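Local coordinates for protein AxyAgu115A (Amphibacillus xylanus NBRC 15112, PDB 6NPS) that probably removes glucuronic acid branches from glucuronoxylans such as arabinoglucuronoxylan, as an alpha-glucuronidase of glycoside hydrolase family 115, at residues E355-F360 with N389-P394; F359-E364 with E396-H401; F852-Q855 with V859-L862; K918-C923 with Y947-K952. The protein carries 3 engineered substitutions. One frame throughout, in Å; residues are numbered along the deposited sequence.

Contact 1 of 4, residues E355-F360 with N389-P394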
loop_
_atom_site.group_PDB
_atom_site.type_symbol
_atom_site.label_atom_id
_atom_site.label_comp_id
_atom_site.label_asym_id
_atom_site.label_seq_id
_atom_site.Cartn_x
_atom_site.Cartn_y
_atom_site.Cartn_z
ATOM N N GLU A 355 -31.704 -17.860 -5.935
ATOM C CA GLU A 355 -32.873 -17.073 -5.576
ATOM C C GLU A 355 -34.148 -17.903 -5.495
ATOM O O GLU A 355 -35.147 -17.415 -4.956
ATOM C CB GLU A 355 -33.052 -15.918 -6.585
ATOM C CG GLU A 355 -33.732 -16.322 -7.904
ATOM C CD GLU A 355 -32.738 -16.845 -8.960
ATOM O OE1 GLU A 355 -31.497 -16.765 -8.735
ATOM O OE2 GLU A 355 -33.202 -17.344 -10.016
ATOM N N VAL A 356 -34.148 -19.135 -6.017
ATOM C CA VAL A 356 -35.382 -19.925 -6.047
ATOM C C VAL A 356 -35.730 -20.471 -4.654
ATOM O O VAL A 356 -36.920 -20.623 -4.323
ATOM C CB VAL A 356 -35.284 -21.067 -7.087
ATOM C CG1 VAL A 356 -36.646 -21.781 -7.217
ATOM C CG2 VAL A 356 -34.807 -20.545 -8.453
ATOM N N GLU A 357 -34.718 -20.795 -3.830
ATOM C CA GLU A 357 -34.966 -21.256 -2.458
ATOM C C GLU A 357 -35.877 -20.310 -1.672
ATOM O O GLU A 357 -36.838 -20.797 -1.053
ATOM C CB GLU A 357 -33.628 -21.493 -1.725
ATOM C CG GLU A 357 -33.736 -22.320 -0.419
ATOM C CD GLU A 357 -32.394 -22.481 0.339
ATOM O OE1 GLU A 357 -31.827 -21.450 0.779
ATOM O OE2 GLU A 357 -31.919 -23.641 0.512
ATOM N N PRO A 358 -35.670 -18.980 -1.666
ATOM C CA PRO A 358 -36.722 -18.095 -1.122
ATOM C C PRO A 358 -38.080 -18.247 -1.810
ATOM O O PRO A 358 -39.115 -18.001 -1.181
ATOM C CB PRO A 358 -36.135 -16.689 -1.327
ATOM C CG PRO A 358 -34.648 -16.896 -1.283
ATOM C CD PRO A 358 -34.423 -18.230 -1.953
ATOM N N PHE A 359 -38.113 -18.636 -3.087
ATOM C CA PHE A 359 -39.399 -18.787 -3.766
ATOM C C PHE A 359 -40.142 -20.004 -3.240
ATOM O O PHE A 359 -41.380 -20.012 -3.200
ATOM C CB PHE A 359 -39.201 -18.901 -5.281
ATOM C CG PHE A 359 -38.543 -17.690 -5.922
ATOM C CD1 PHE A 359 -38.484 -16.466 -5.265
ATOM C CD2 PHE A 359 -38.004 -17.779 -7.199
ATOM C CE1 PHE A 359 -37.890 -15.360 -5.864
ATOM C CE2 PHE A 359 -37.411 -16.676 -7.803
ATOM C CZ PHE A 359 -37.351 -15.467 -7.132
ATOM N N PHE A 360 -39.396 -21.021 -2.799
ATOM C CA PHE A 360 -40.009 -22.278 -2.377
ATOM C C PHE A 360 -40.750 -22.107 -1.051
ATOM O O PHE A 360 -41.935 -22.458 -0.934
ATOM C CB PHE A 360 -38.924 -23.364 -2.287
ATOM C CG PHE A 360 -39.423 -24.701 -1.773
ATOM C CD1 PHE A 360 -40.368 -25.430 -2.485
ATOM C CD2 PHE A 360 -38.940 -25.222 -0.578
ATOM C CE1 PHE A 360 -40.818 -26.661 -2.014
ATOM C CE2 PHE A 360 -39.383 -26.442 -0.098
ATOM C CZ PHE A 360 -40.321 -27.166 -0.812
ATOM N N ASN A 389 -20.718 -25.285 0.725
ATOM C CA ASN A 389 -21.424 -25.234 2.001
ATOM C C ASN A 389 -22.906 -25.407 1.711
ATOM O O ASN A 389 -23.471 -24.635 0.932
ATOM C CB ASN A 389 -21.172 -23.903 2.702
ATOM C CG ASN A 389 -19.703 -23.582 2.779
ATOM O OD1 ASN A 389 -18.940 -24.269 3.507
ATOM N ND2 ASN A 389 -19.273 -22.548 2.034
ATOM N N LEU A 390 -23.529 -26.419 2.312
ATOM C CA LEU A 390 -24.969 -26.571 2.127
ATOM C C LEU A 390 -25.698 -25.307 2.559
ATOM O O LEU A 390 -25.174 -24.483 3.315
ATOM C CB LEU A 390 -25.515 -27.747 2.929
ATOM C CG LEU A 390 -24.765 -29.073 2.755
ATOM C CD1 LEU A 390 -25.502 -30.207 3.495
ATOM C CD2 LEU A 390 -24.542 -29.448 1.281
ATOM N N ARG A 391 -26.931 -25.186 2.075
ATOM C CA ARG A 391 -27.870 -24.169 2.517
ATOM C C ARG A 391 -28.931 -24.829 3.390
ATOM O O ARG A 391 -28.594 -25.622 4.278
ATOM C CB ARG A 391 -28.470 -23.460 1.279
ATOM C CG ARG A 391 -27.378 -22.756 0.444
ATOM C CD ARG A 391 -27.982 -22.109 -0.833
ATOM N NE ARG A 391 -28.898 -21.054 -0.448
ATOM C CZ ARG A 391 -29.681 -20.389 -1.290
ATOM N NH1 ARG A 391 -29.677 -20.683 -2.588
ATOM N NH2 ARG A 391 -30.482 -19.437 -0.826
ATOM N N THR A 392 -30.204 -24.515 3.186
ATOM C CA THR A 392 -31.218 -25.150 4.017
ATOM C C THR A 392 -31.430 -26.593 3.584
ATOM O O THR A 392 -31.062 -27.006 2.475
ATOM C CB THR A 392 -32.543 -24.415 3.968
ATOM O OG1 THR A 392 -33.081 -24.523 2.649
ATOM C CG2 THR A 392 -32.336 -22.961 4.354
ATOM N N LEU A 393 -32.011 -27.367 4.491
ATOM C CA LEU A 393 -32.147 -28.806 4.350
ATOM C C LEU A 393 -33.544 -29.175 4.832
ATOM O O LEU A 393 -34.186 -28.396 5.550
ATOM C CB LEU A 393 -31.060 -29.514 5.179
ATOM C CG LEU A 393 -29.598 -29.325 4.710
ATOM C CD1 LEU A 393 -28.645 -29.964 5.736
ATOM C CD2 LEU A 393 -29.331 -29.893 3.271
ATOM N N PRO A 394 -34.034 -30.365 4.486
ATOM C CA PRO A 394 -35.411 -30.718 4.867
ATOM C C PRO A 394 -35.616 -30.766 6.385
ATOM O O PRO A 394 -34.823 -31.361 7.122
ATOM C CB PRO A 394 -35.608 -32.098 4.230
ATOM C CG PRO A 394 -34.612 -32.143 3.097
ATOM C CD PRO A 394 -33.418 -31.401 3.639
HETATM O O HOH W 1 -29.934 -20.412 2.268
#
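Glu357 reaches from the helix of 355-360 to Arg391 and Thr392 in the loop 389-394. Its CG stands anti to the backbone N (chi1 -165°), and the chain beyond stays extended, which carries the carboxylate straight out to the loop. Glu357 CB lies 3.9 Å from Arg391 NH2. Glu357 CG passes 3.8 Å from Thr392 OG1. Glu357 OE1 sits over one face of the Arg391 guanidinium and forms a salt bridge to Arg391 NH2 at 2.9 Å. The two planes are tilted 57° apart, so this is not the flat, side-by-side pairing of carboxylate and guanidinium. Water 1 ties the pair again: it donates to Glu357 OE1 at 2.6 Å and accepts from Arg391 NE at 3.0 Å. OE2 takes two donors from the same face of its plane. Thr392 OG1 comes to Glu357 OE2 from well above that plane, at 2.6 Å. Thr392 N reaches Glu357 OE2 on the syn side, tilted out of the plane, at 3.3 Å. An alanine in place of Glu357 would probably leave Arg391 without its counter-charge and Thr392 N and OG1 without their shared acceptor. Arg391 NH1 is also bonded to Lys354 O. The contact joins chain that follows two neighbouring strands of the TIM barrel, 348-351 and 379-383. One carboxylate thus holds this part of the loop by both charge and directed bonds, to backbone as well as side chains.

Contact 2 of 4, residues F359-E364 with E396-H401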
loop_
_atom_site.group_PDB
_atom_site.type_symbol
_atom_site.label_atom_id
_atom_site.label_comp_id
_atom_site.label_asym_id
_atom_site.label_seq_id
_atom_site.Cartn_x
_atom_site.Cartn_y
_atom_site.Cartn_z
ATOM N N PHE A 359 -38.113 -18.636 -3.087
ATOM C CA PHE A 359 -39.399 -18.787 -3.766
ATOM C C PHE A 359 -40.142 -20.004 -3.240
ATOM O O PHE A 359 -41.380 -20.012 -3.200
ATOM C CB PHE A 359 -39.201 -18.901 -5.281
ATOM C CG PHE A 359 -38.543 -17.690 -5.922
ATOM C CD1 PHE A 359 -38.484 -16.466 -5.265
ATOM C CD2 PHE A 359 -38.004 -17.779 -7.199
ATOM C CE1 PHE A 359 -37.890 -15.360 -5.864
ATOM C CE2 PHE A 359 -37.411 -16.676 -7.803
ATOM C CZ PHE A 359 -37.351 -15.467 -7.132
ATOM N N PHE A 360 -39.396 -21.021 -2.799
ATOM C CA PHE A 360 -40.009 -22.278 -2.377
ATOM C C PHE A 360 -40.750 -22.107 -1.051
ATOM O O PHE A 360 -41.935 -22.458 -0.934
ATOM C CB PHE A 360 -38.924 -23.364 -2.287
ATOM C CG PHE A 360 -39.423 -24.701 -1.773
ATOM C CD1 PHE A 360 -40.368 -25.430 -2.485
ATOM C CD2 PHE A 360 -38.940 -25.222 -0.578
ATOM C CE1 PHE A 360 -40.818 -26.661 -2.014
ATOM C CE2 PHE A 360 -39.383 -26.442 -0.098
ATOM C CZ PHE A 360 -40.321 -27.166 -0.812
ATOM N N TYR A 361 -40.079 -21.522 -0.056
ATOM C CA TYR A 361 -40.644 -21.430 1.289
ATOM C C TYR A 361 -41.681 -20.306 1.405
ATOM O O TYR A 361 -42.807 -20.540 1.866
ATOM C CB TYR A 361 -39.514 -21.243 2.294
ATOM C CG TYR A 361 -38.543 -22.408 2.355
ATOM C CD1 TYR A 361 -38.962 -23.674 2.762
ATOM C CD2 TYR A 361 -37.191 -22.234 2.047
ATOM C CE1 TYR A 361 -38.078 -24.736 2.836
ATOM C CE2 TYR A 361 -36.288 -23.295 2.126
ATOM C CZ TYR A 361 -36.742 -24.544 2.523
ATOM O OH TYR A 361 -35.841 -25.589 2.590
ATOM N N GLY A 362 -41.326 -19.087 0.976
ATOM C CA GLY A 362 -42.196 -17.919 1.080
ATOM C C GLY A 362 -41.896 -17.039 2.282
ATOM O O GLY A 362 -40.729 -16.894 2.663
ATOM N N ASP A 363 -42.912 -16.430 2.815
ATOM C CA ASP A 363 -42.783 -15.568 3.953
ATOM C C ASP A 363 -44.108 -15.454 4.641
ATOM O O ASP A 363 -45.096 -16.015 4.205
ATOM C CB ASP A 363 -42.199 -14.205 3.597
ATOM C CG ASP A 363 -43.173 -13.297 2.858
ATOM O OD1 ASP A 363 -42.683 -12.281 2.359
ATOM O OD2 ASP A 363 -44.390 -13.565 2.758
ATOM N N GLU A 364 -44.132 -14.622 5.662
ATOM C CA GLU A 364 -45.306 -14.448 6.476
ATOM C C GLU A 364 -46.511 -14.032 5.649
ATOM O O GLU A 364 -47.618 -14.540 5.871
ATOM C CB GLU A 364 -45.007 -13.335 7.480
ATOM C CG GLU A 364 -43.579 -13.333 8.032
ATOM C CD GLU A 364 -42.650 -12.320 7.363
ATOM O OE1 GLU A 364 -41.424 -12.353 7.625
ATOM O OE2 GLU A 364 -43.137 -11.495 6.563
ATOM N N GLU A 396 -38.206 -32.157 9.434
ATOM C CA GLU A 396 -38.822 -33.464 9.627
ATOM C C GLU A 396 -40.136 -33.546 8.865
ATOM O O GLU A 396 -40.439 -34.568 8.250
ATOM C CB GLU A 396 -39.057 -33.732 11.114
ATOM C CG GLU A 396 -37.839 -34.264 11.851
ATOM C CD GLU A 396 -38.031 -34.289 13.354
ATOM O OE1 GLU A 396 -38.782 -33.436 13.873
ATOM O OE2 GLU A 396 -37.432 -35.162 14.017
ATOM N N ASP A 397 -40.918 -32.472 8.902
ATOM C CA ASP A 397 -42.176 -32.451 8.156
ATOM C C ASP A 397 -41.926 -32.534 6.650
ATOM O O ASP A 397 -42.596 -33.295 5.948
ATOM C CB ASP A 397 -42.989 -31.210 8.504
ATOM C CG ASP A 397 -44.338 -31.188 7.805
ATOM O OD1 ASP A 397 -44.972 -32.264 7.676
ATOM O OD2 ASP A 397 -44.766 -30.097 7.367
ATOM N N MET A 398 -40.921 -31.797 6.147
ATOM C CA MET A 398 -40.565 -31.867 4.733
ATOM C C MET A 398 -40.099 -33.255 4.314
ATOM O O MET A 398 -40.208 -33.610 3.135
ATOM C CB MET A 398 -39.474 -30.847 4.418
ATOM C CG MET A 398 -40.023 -29.447 4.325
ATOM S SD MET A 398 -38.668 -28.308 4.290
ATOM C CE MET A 398 -37.791 -28.852 2.844
ATOM N N ARG A 399 -39.549 -34.046 5.237
ATOM C CA ARG A 399 -39.044 -35.342 4.815
ATOM C C ARG A 399 -40.160 -36.312 4.477
ATOM O O ARG A 399 -39.885 -37.389 3.942
ATOM C CB ARG A 399 -38.127 -35.922 5.901
ATOM C CG ARG A 399 -36.834 -35.085 6.041
ATOM C CD ARG A 399 -36.066 -35.461 7.304
ATOM N NE ARG A 399 -35.429 -36.758 7.165
ATOM C CZ ARG A 399 -34.371 -37.152 7.878
ATOM N NH1 ARG A 399 -33.841 -36.353 8.801
ATOM N NH2 ARG A 399 -33.850 -38.351 7.664
ATOM N N LYS A 400 -41.405 -35.940 4.749
ATOM C CA LYS A 400 -42.560 -36.711 4.303
ATOM C C LYS A 400 -42.812 -36.591 2.799
ATOM O O LYS A 400 -43.665 -37.315 2.268
ATOM C CB LYS A 400 -43.788 -36.247 5.081
ATOM C CG LYS A 400 -43.962 -36.917 6.439
ATOM C CD LYS A 400 -45.447 -37.295 6.657
ATOM C CE LYS A 400 -45.654 -38.694 7.279
ATOM N NZ LYS A 400 -45.463 -39.831 6.314
ATOM N N HIS A 401 -42.105 -35.702 2.105
ATOM C CA HIS A 401 -42.451 -35.358 0.726
ATOM C C HIS A 401 -42.197 -36.540 -0.189
ATOM O O HIS A 401 -41.075 -37.049 -0.287
ATOM C CB HIS A 401 -41.649 -34.145 0.263
ATOM C CG HIS A 401 -41.798 -33.835 -1.197
ATOM N ND1 HIS A 401 -42.953 -33.297 -1.734
ATOM C CD2 HIS A 401 -40.939 -33.988 -2.232
ATOM C CE1 HIS A 401 -42.794 -33.125 -3.036
ATOM N NE2 HIS A 401 -41.585 -33.541 -3.363
#
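Tyr361 and Met398 mark the nearest approach of the two backbones, with their CA atoms 11.0 Å apart, so side chains alone span the gap. Met398 carries the contact from 396-401. Its chain is extended to SD and then bends at chi3 (59°), which turns the methyl CE in between two aromatic residues. Met398 SD lies in the plane of the Tyr361 ring, at its edge, 3.9 Å from Tyr361 CE1. This is a Met-aromatic contact of the edge type, with Met398 SD 5.3 Å from the centroid of the Tyr361 ring. Met398 CE goes on to Tyr361 OH at 3.8 Å. Met398 CE also meets the edge of Phe360, 4.1 Å from Phe360 CE2. The two aromatic neighbours pack on each other: the edge of Phe360 stands over the face of Tyr361, with Phe360 CD2 3.5 Å above the Tyr361 plane. All this lies in the TIM-barrel part of the protein. The helix 356-361 follows strand 348-351. Segment 396-401 belongs to the long connection between strands 379-383 and 405-410. Gly362, the first residue past the helix, has positive phi (98°), where a side chain would collide with Tyr361 O. The Tyr361 hydroxyl has its polar partner in Thr392 OG1; its touch with Met398 CE is plain van der Waals packing. Phe360 also packs on Leu352, Ile370 and Leu380. Met398 O accepts from the hydroxyl of Tyr405.

Contact 3 of 4, residues F852-Q855 with V859-L862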
loop_
_atom_site.group_PDB
_atom_site.type_symbol
_atom_site.label_atom_id
_atom_site.label_comp_id
_atom_site.label_asym_id
_atom_site.label_seq_id
_atom_site.Cartn_x
_atom_site.Cartn_y
_atom_site.Cartn_z
ATOM N N PHE A 852 -9.064 -23.365 31.727
ATOM C CA PHE A 852 -8.066 -22.343 31.428
ATOM C C PHE A 852 -7.870 -21.435 32.635
ATOM O O PHE A 852 -8.777 -21.272 33.465
ATOM C CB PHE A 852 -8.441 -21.518 30.169
ATOM C CG PHE A 852 -9.667 -20.659 30.329
ATOM C CD1 PHE A 852 -9.549 -19.307 30.628
ATOM C CD2 PHE A 852 -10.940 -21.196 30.163
ATOM C CE1 PHE A 852 -10.692 -18.504 30.767
ATOM C CE2 PHE A 852 -12.075 -20.411 30.306
ATOM C CZ PHE A 852 -11.955 -19.062 30.611
ATOM N N VAL A 853 -6.672 -20.847 32.725
ATOM C CA VAL A 853 -6.211 -20.099 33.907
ATOM C C VAL A 853 -5.933 -18.659 33.485
ATOM O O VAL A 853 -5.086 -18.409 32.619
ATOM C CB VAL A 853 -4.944 -20.714 34.526
ATOM C CG1 VAL A 853 -4.348 -19.793 35.640
ATOM C CG2 VAL A 853 -5.239 -22.128 35.099
ATOM N N THR A 854 -6.644 -17.718 34.078
ATOM C CA THR A 854 -6.410 -16.323 33.763
ATOM C C THR A 854 -5.446 -15.723 34.778
ATOM O O THR A 854 -5.296 -16.223 35.896
ATOM C CB THR A 854 -7.715 -15.537 33.788
ATOM O OG1 THR A 854 -8.242 -15.566 35.126
ATOM C CG2 THR A 854 -8.712 -16.149 32.830
ATOM N N GLN A 855 -4.801 -14.623 34.380
ATOM C CA GLN A 855 -3.983 -13.854 35.320
ATOM C C GLN A 855 -4.789 -12.843 36.136
ATOM O O GLN A 855 -4.387 -12.501 37.254
ATOM C CB GLN A 855 -2.868 -13.131 34.566
ATOM C CG GLN A 855 -2.035 -14.071 33.748
ATOM C CD GLN A 855 -0.965 -13.368 32.967
ATOM O OE1 GLN A 855 -1.186 -12.917 31.837
ATOM N NE2 GLN A 855 0.222 -13.277 33.557
ATOM N N VAL A 859 -13.521 -8.965 32.334
ATOM C CA VAL A 859 -14.230 -9.271 31.106
ATOM C C VAL A 859 -13.222 -9.700 30.058
ATOM O O VAL A 859 -12.214 -9.007 29.810
ATOM C CB VAL A 859 -15.046 -8.068 30.619
ATOM C CG1 VAL A 859 -15.911 -8.483 29.418
ATOM C CG2 VAL A 859 -15.916 -7.545 31.768
ATOM N N TYR A 860 -13.486 -10.853 29.457
ATOM C CA TYR A 860 -12.663 -11.400 28.395
ATOM C C TYR A 860 -13.482 -11.485 27.125
ATOM O O TYR A 860 -14.715 -11.627 27.162
ATOM C CB TYR A 860 -12.103 -12.794 28.785
ATOM C CG TYR A 860 -10.956 -12.649 29.770
ATOM C CD1 TYR A 860 -11.205 -12.331 31.099
ATOM C CD2 TYR A 860 -9.620 -12.774 29.359
ATOM C CE1 TYR A 860 -10.154 -12.166 32.014
ATOM C CE2 TYR A 860 -8.565 -12.611 30.268
ATOM C CZ TYR A 860 -8.844 -12.308 31.591
ATOM O OH TYR A 860 -7.825 -12.129 32.505
ATOM N N GLU A 861 -12.784 -11.397 25.999
ATOM C CA GLU A 861 -13.373 -11.728 24.711
ATOM C C GLU A 861 -13.151 -13.208 24.441
ATOM O O GLU A 861 -12.041 -13.718 24.607
ATOM C CB GLU A 861 -12.779 -10.888 23.581
ATOM C CG GLU A 861 -13.149 -9.417 23.663
ATOM C CD GLU A 861 -14.482 -9.076 22.997
ATOM O OE1 GLU A 861 -15.337 -9.976 22.839
ATOM O OE2 GLU A 861 -14.679 -7.893 22.634
ATOM N N LEU A 862 -14.219 -13.889 24.045
ATOM C CA LEU A 862 -14.194 -15.292 23.670
ATOM C C LEU A 862 -14.542 -15.346 22.190
ATOM O O LEU A 862 -15.650 -14.988 21.794
ATOM C CB LEU A 862 -15.179 -16.094 24.524
ATOM C CG LEU A 862 -15.451 -17.548 24.168
ATOM C CD1 LEU A 862 -14.274 -18.405 24.549
ATOM C CD2 LEU A 862 -16.708 -18.033 24.910
HETATM O O HOH W 2 -5.434 -13.555 31.738
#
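Thr854 and Tyr860 make the apolar part of this contact. The methyl CG2 of Thr854 lies over one face of the Tyr860 ring, 4.0 Å from Tyr860 CZ. Thr854 CB sits nearer the hydroxyl, 3.6 Å from Tyr860 OH. The two side chains cross obliquely. With chi1 at 64°, Thr854 sends CG2 anti to its carbonyl carbon and on to the ring, while OG1 turns elsewhere and donates to Glu924 O.

The polar part goes through a water and the turn between the segments. Water 2 accepts from Gln855 N and donates to Tyr860 OH, each bond being 2.9 Å long. The same hydroxyl is hydrogen-bonded to Glu856 O. The phenol oxygen therefore accepts one bond, from water 2, and donates another, to Glu856 O, and it ties down the turn just after Gln855. A phenylalanine at Tyr860 would probably keep the ring under the Thr854 methyl but leave water 2 and Glu856 O without their hydroxyl partner.

The backbones do not pair here; the CA atoms of Thr854 and Tyr860 are 9.6 Å apart. The chain instead passes from one layer of strands to another, as in a beta arch, consistent with the galactose-binding-like sandwich expected of this C-terminal domain. Strand 847-854 is bonded to strand 926-934. Strand 858-866 lies between strands 915-923 and 940-948, and Tyr860 packs on Cys923 of the one and Ile946 of the other.

Contact 4 of 4, residues K918-C923 with Y947-K952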
loop_
_atom_site.group_PDB
_atom_site.type_symbol
_atom_site.label_atom_id
_atom_site.label_comp_id
_atom_site.label_asym_id
_atom_site.label_seq_id
_atom_site.Cartn_x
_atom_site.Cartn_y
_atom_site.Cartn_z
ATOM N N LYS A 918 -17.494 -13.368 18.161
ATOM C CA LYS A 918 -16.963 -12.927 19.450
ATOM C C LYS A 918 -18.096 -12.644 20.427
ATOM O O LYS A 918 -19.135 -12.092 20.048
ATOM C CB LYS A 918 -16.112 -11.646 19.337
ATOM C CG LYS A 918 -14.794 -11.843 18.669
ATOM C CD LYS A 918 -13.990 -10.554 18.626
ATOM C CE LYS A 918 -12.959 -10.595 17.498
ATOM N NZ LYS A 918 -12.240 -9.303 17.329
ATOM N N THR A 919 -17.866 -12.995 21.690
ATOM C CA THR A 919 -18.791 -12.756 22.785
ATOM C C THR A 919 -17.964 -12.393 24.016
ATOM O O THR A 919 -16.824 -12.825 24.148
ATOM C CB THR A 919 -19.682 -14.003 23.033
ATOM O OG1 THR A 919 -20.678 -13.711 24.012
ATOM C CG2 THR A 919 -18.853 -15.171 23.516
ATOM N N LYS A 920 -18.520 -11.570 24.898
ATOM C CA LYS A 920 -17.820 -11.227 26.129
ATOM C C LYS A 920 -18.231 -12.176 27.254
ATOM O O LYS A 920 -19.397 -12.555 27.367
ATOM C CB LYS A 920 -18.091 -9.773 26.532
ATOM C CG LYS A 920 -17.514 -8.739 25.565
ATOM C CD LYS A 920 -17.594 -7.336 26.168
ATOM C CE LYS A 920 -17.789 -6.250 25.105
ATOM N NZ LYS A 920 -16.632 -6.137 24.166
ATOM N N ILE A 921 -17.259 -12.572 28.081
ATOM C CA ILE A 921 -17.508 -13.440 29.229
ATOM C C ILE A 921 -16.787 -12.847 30.433
ATOM O O ILE A 921 -15.845 -12.066 30.299
ATOM C CB ILE A 921 -17.044 -14.898 28.966
ATOM C CG1 ILE A 921 -15.528 -14.939 28.699
ATOM C CG2 ILE A 921 -17.829 -15.518 27.761
ATOM C CD1 ILE A 921 -14.878 -16.345 28.693
ATOM N N THR A 922 -17.250 -13.190 31.627
ATOM C CA THR A 922 -16.558 -12.776 32.842
ATOM C C THR A 922 -15.850 -13.984 33.431
ATOM O O THR A 922 -16.466 -15.035 33.628
ATOM C CB THR A 922 -17.524 -12.142 33.847
ATOM O OG1 THR A 922 -18.343 -11.169 33.172
ATOM C CG2 THR A 922 -16.755 -11.457 35.015
ATOM N N CYS A 923 -14.550 -13.852 33.666
ATOM C CA CYS A 923 -13.771 -14.924 34.265
ATOM C C CYS A 923 -13.305 -14.540 35.657
ATOM O O CYS A 923 -13.101 -13.358 35.966
ATOM C CB CYS A 923 -12.546 -15.296 33.417
ATOM S SG CYS A 923 -12.876 -15.560 31.681
ATOM N N TYR A 947 -8.979 -13.504 25.285
ATOM C CA TYR A 947 -8.055 -12.405 25.532
ATOM C C TYR A 947 -8.811 -11.314 26.265
ATOM O O TYR A 947 -10.040 -11.270 26.207
ATOM C CB TYR A 947 -7.437 -11.867 24.230
ATOM C CG TYR A 947 -8.416 -11.513 23.135
ATOM C CD1 TYR A 947 -8.833 -12.470 22.217
ATOM C CD2 TYR A 947 -8.921 -10.221 23.009
ATOM C CE1 TYR A 947 -9.720 -12.152 21.193
ATOM C CE2 TYR A 947 -9.821 -9.899 21.988
ATOM C CZ TYR A 947 -10.201 -10.865 21.085
ATOM O OH TYR A 947 -11.088 -10.567 20.079
ATOM N N PRO A 948 -8.117 -10.464 27.023
ATOM C CA PRO A 948 -8.845 -9.495 27.853
ATOM C C PRO A 948 -9.594 -8.488 26.987
ATOM O O PRO A 948 -9.223 -8.209 25.840
ATOM C CB PRO A 948 -7.749 -8.832 28.712
ATOM C CG PRO A 948 -6.427 -9.452 28.310
ATOM C CD PRO A 948 -6.689 -10.601 27.379
ATOM N N ASP A 949 -10.703 -7.991 27.527
ATOM C CA ASP A 949 -11.506 -6.983 26.847
ATOM C C ASP A 949 -10.643 -5.818 26.377
ATOM O O ASP A 949 -9.898 -5.221 27.161
ATOM C CB ASP A 949 -12.595 -6.471 27.798
ATOM C CG ASP A 949 -13.703 -5.731 27.074
ATOM O OD1 ASP A 949 -14.549 -5.101 27.756
ATOM O OD2 ASP A 949 -13.728 -5.789 25.828
ATOM N N GLY A 950 -10.752 -5.484 25.095
ATOM C CA GLY A 950 -10.057 -4.327 24.567
ATOM C C GLY A 950 -8.656 -4.567 24.043
ATOM O O GLY A 950 -8.067 -3.649 23.457
ATOM N N LYS A 951 -8.097 -5.753 24.221
ATOM C CA LYS A 951 -6.779 -6.029 23.659
ATOM C C LYS A 951 -6.900 -6.469 22.207
ATOM O O LYS A 951 -7.886 -7.086 21.792
ATOM C CB LYS A 951 -6.056 -7.115 24.465
ATOM C CG LYS A 951 -6.163 -6.924 25.969
ATOM C CD LYS A 951 -5.828 -5.499 26.408
ATOM C CE LYS A 951 -5.230 -5.480 27.810
ATOM N NZ LYS A 951 -4.337 -4.303 27.998
ATOM N N LYS A 952 -5.888 -6.130 21.424
ATOM C CA LYS A 952 -5.857 -6.489 20.016
ATOM C C LYS A 952 -4.609 -7.310 19.751
ATOM O O LYS A 952 -3.513 -6.930 20.168
ATOM C CB LYS A 952 -5.952 -5.253 19.104
ATOM C CG LYS A 952 -7.397 -4.994 18.596
ATOM C CD LYS A 952 -7.484 -4.402 17.165
ATOM C CE LYS A 952 -7.796 -5.491 16.109
ATOM N NZ LYS A 952 -7.856 -5.090 14.657
#
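Tyr947 meets Lys918 although its CB points away from the other segment. Its chi1 of 51° sets the ring between the backbone N and the carbonyl carbon, and this swings the hydroxyl back to the lysine. Lys918 answers with a chain extended beyond CG, which crosses the tyrosine at about a right angle. The setting is the beta sandwich expected of this galactose-binding-like domain. Strands 915-923 and 940-948 both flank strand 858-866, so the contact reaches over the strand between them. Lys918 runs along the hydroxyl: Tyr947 OH is 3.2 Å from Lys918 CD and 3.2 Å from Lys918 CE. Lys918 NZ is also 3.2 Å from Tyr947 OH. A glycerol, probably from the crystallisation liquor, lies beside the Tyr947 hydroxyl.

Lys920 and Asp949 make the charged part of the contact. Asp949 stands at the start of the bend after the strand, in a type II turn from Pro948 to Lys951. Gly950 takes the third position with positive phi (89°), suited to a residue without a side chain. The turn is closed by Lys951 N bonding to Pro948 O at 3.1 Å. Lys920 bends at chi3 and chi4, and its ammonium has its stronger partner in Glu861 OE2 of the middle strand. Its salt bridge to Asp949 is long, and the hydrogen bond in it is weak, with Lys920 NZ 3.4 Å from Asp949 OD2.

Along the chain, contacts 1 and 2 come first and start from the same helix, sharing Phe359 and Phe360. Each closes a loop round barrel strand 379-383. The loops are staggered, not nested: contact 2 opens later and closes later. The two meet where Thr392 bonds to Tyr361. Contact 3 follows far on, closing a very short turn between strands 847-854 and 858-866. Contact 4 comes after it in series and closes a loop that holds strand 926-934 and most of strand 940-948. Its two strands flank 858-866, so contacts 3 and 4 have centres only about 7 Å apart. The barrel pair and the C-terminal pair do not touch; the nearest atoms, between contacts 1 and 4, are about 18 Å apart.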